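Long-range contact in uncharacterized protein GSU0716 (Geobacter sulfurreducens PCA, PDB 3BIJ), which is of unknown function but belongs to the caspase-like C14 peptidase family and may act as a cysteine endopeptidase: residues Ile5-Gly10 / Thr48-Lys53. Numbering follows the deposited sequence.
Sequences IALALG and TTLMTK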
loop_
_atom_site.group_PDB
_atom_site.type_symbol
_atom_site.label_atom_id
_atom_site.label_comp_id
_atom_site.label_asym_id
_atom_site.label_seq_id
_atom_site.Cartn_x
_atom_site.Cartn_y
_atom_site.Cartn_z
ATOM N N ILE A 5 5.895 -40.019 -25.595
ATOM C CA ILE A 5 4.847 -39.256 -26.261
ATOM C C ILE A 5 4.475 -38.074 -25.378
ATOM O O ILE A 5 4.186 -38.234 -24.194
ATOM C CB ILE A 5 3.568 -40.097 -26.499
ATOM C CG1 ILE A 5 3.853 -41.215 -27.494
ATOM C CG2 ILE A 5 2.436 -39.191 -26.979
ATOM C CD1 ILE A 5 2.696 -42.157 -27.701
ATOM N N ALA A 6 4.472 -36.891 -25.970
ATOM C CA ALA A 6 4.141 -35.686 -25.245
ATOM C C ALA A 6 2.921 -34.999 -25.859
ATOM O O ALA A 6 2.715 -35.038 -27.078
ATOM C CB ALA A 6 5.342 -34.739 -25.253
ATOM N N LEU A 7 2.124 -34.371 -24.996
ATOM C CA LEU A 7 0.925 -33.635 -25.396
ATOM C C LEU A 7 0.988 -32.242 -24.750
ATOM O O LEU A 7 0.790 -32.104 -23.545
ATOM C CB LEU A 7 -0.337 -34.346 -24.903
ATOM C CG LEU A 7 -1.593 -34.298 -25.777
ATOM C CD1 LEU A 7 -2.813 -34.596 -24.906
ATOM C CD2 LEU A 7 -1.744 -32.960 -26.446
ATOM N N ALA A 8 1.270 -31.220 -25.551
ATOM C CA ALA A 8 1.359 -29.859 -25.047
ATOM C C ALA A 8 0.046 -29.159 -25.354
ATOM O O ALA A 8 -0.347 -29.042 -26.515
ATOM C CB ALA A 8 2.527 -29.121 -25.715
ATOM N N LEU A 9 -0.634 -28.707 -24.306
ATOM C CA LEU A 9 -1.905 -28.024 -24.451
ATOM C C LEU A 9 -1.761 -26.580 -24.029
ATOM O O LEU A 9 -1.169 -26.283 -22.992
ATOM C CB LEU A 9 -2.965 -28.682 -23.576
ATOM C CG LEU A 9 -3.224 -30.181 -23.773
ATOM C CD1 LEU A 9 -4.258 -30.656 -22.759
ATOM C CD2 LEU A 9 -3.715 -30.434 -25.190
ATOM N N GLY A 10 -2.316 -25.683 -24.832
ATOM C CA GLY A 10 -2.257 -24.266 -24.526
ATOM C C GLY A 10 -3.524 -23.586 -25.014
ATOM O O GLY A 10 -3.867 -23.665 -26.197
ATOM N N THR A 48 2.743 -33.599 -29.789
ATOM C CA THR A 48 1.492 -33.202 -30.437
ATOM C C THR A 48 1.050 -31.943 -29.698
ATOM O O THR A 48 0.842 -31.981 -28.486
ATOM C CB THR A 48 0.397 -34.269 -30.240
ATOM O OG1 THR A 48 0.863 -35.527 -30.738
ATOM C CG2 THR A 48 -0.879 -33.879 -30.964
ATOM N N THR A 49 0.909 -30.838 -30.414
ATOM C CA THR A 49 0.507 -29.574 -29.809
ATOM C C THR A 49 -0.943 -29.194 -30.155
ATOM O O THR A 49 -1.362 -29.274 -31.313
ATOM C CB THR A 49 1.437 -28.429 -30.294
ATOM O OG1 THR A 49 2.799 -28.848 -30.182
ATOM C CG2 THR A 49 1.238 -27.176 -29.464
ATOM N N LEU A 50 -1.702 -28.777 -29.147
ATOM C CA LEU A 50 -3.080 -28.354 -29.350
ATOM C C LEU A 50 -3.235 -26.941 -28.808
ATOM O O LEU A 50 -3.086 -26.713 -27.605
ATOM C CB LEU A 50 -4.047 -29.307 -28.648
ATOM C CG LEU A 50 -4.083 -30.715 -29.262
ATOM C CD1 LEU A 50 -5.059 -31.596 -28.511
ATOM C CD2 LEU A 50 -4.490 -30.625 -30.740
HETATM N N MSE A 51 -3.524 -25.995 -29.702
HETATM C CA MSE A 51 -3.671 -24.593 -29.321
HETATM C C MSE A 51 -5.133 -24.191 -29.291
HETATM O O MSE A 51 -5.867 -24.462 -30.229
HETATM C CB MSE A 51 -2.934 -23.689 -30.312
HETATM C CG MSE A 51 -1.553 -24.173 -30.720
HETATM SE SE MSE A 51 -0.146 -23.777 -29.444
HETATM C CE MSE A 51 -0.696 -24.832 -28.019
ATOM N N THR A 52 -5.536 -23.531 -28.210
ATOM C CA THR A 52 -6.907 -23.076 -28.001
ATOM C C THR A 52 -7.982 -23.836 -28.797
ATOM O O THR A 52 -8.421 -24.910 -28.380
ATOM C CB THR A 52 -7.026 -21.572 -28.279
ATOM O OG1 THR A 52 -6.853 -21.333 -29.672
ATOM C CG2 THR A 52 -5.957 -20.812 -27.522
ATOM N N LYS A 53 -8.406 -23.294 -29.938
ATOM C CA LYS A 53 -9.447 -23.937 -30.750
ATOM C C LYS A 53 -9.230 -25.418 -30.951
ATOM O O LYS A 53 -10.182 -26.182 -31.051
ATOM C CB LYS A 53 -9.544 -23.274 -32.118
ATOM C CG LYS A 53 -10.271 -21.954 -32.111
ATOM C CD LYS A 53 -10.680 -21.565 -33.517
ATOM C CE LYS A 53 -11.633 -20.374 -33.502
ATOM N NZ LYS A 53 -12.144 -20.085 -34.879
#
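Ala8 and Leu50 lie at the middle of a parallel ladder between strands 4-10 and 46-51, the two strands of a beta-alpha-beta unit whose crossover is helix 29-42, in the caspase-like domain. Ala8 uses both its N and its O toward strand 46-51, reaching the residues on either side of Thr49: its N donates to Thr48 O (3.1 Å) and its O accepts Leu50 N (3.0 Å) with an N-H...O angle of 168°. Thr48 N to Ala6 O and Gly10 N to Leu50 O continue the ladder. On one face Leu9 and Leu50 run side by side, CD2 of Leu9 resting 3.7 Å from CB of Leu50. From Leu7, CD2 comes across to CD1 of Leu50 at 4.1 Å. Helix 57-70 covers this face through Ala63 and Ile64 on Leu7 and Val60 on Leu9, while strand 76-89 pairs with the other edge of 4-10. On the opposite face, selenomethionine Met51 folds back through bends at chi2 (-81°) and chi3 (66°), bringing CE over the backbone of Gly10, 3.7 Å from its N. Helix 29-42 packs here, with Ala37 against Thr49 and Ala33 against Met51. Beyond the last bridge, Thr52 N donates to Gly10 O in the carbonyl plane, though the modelled length, 2.6 Å, is doubtfully short.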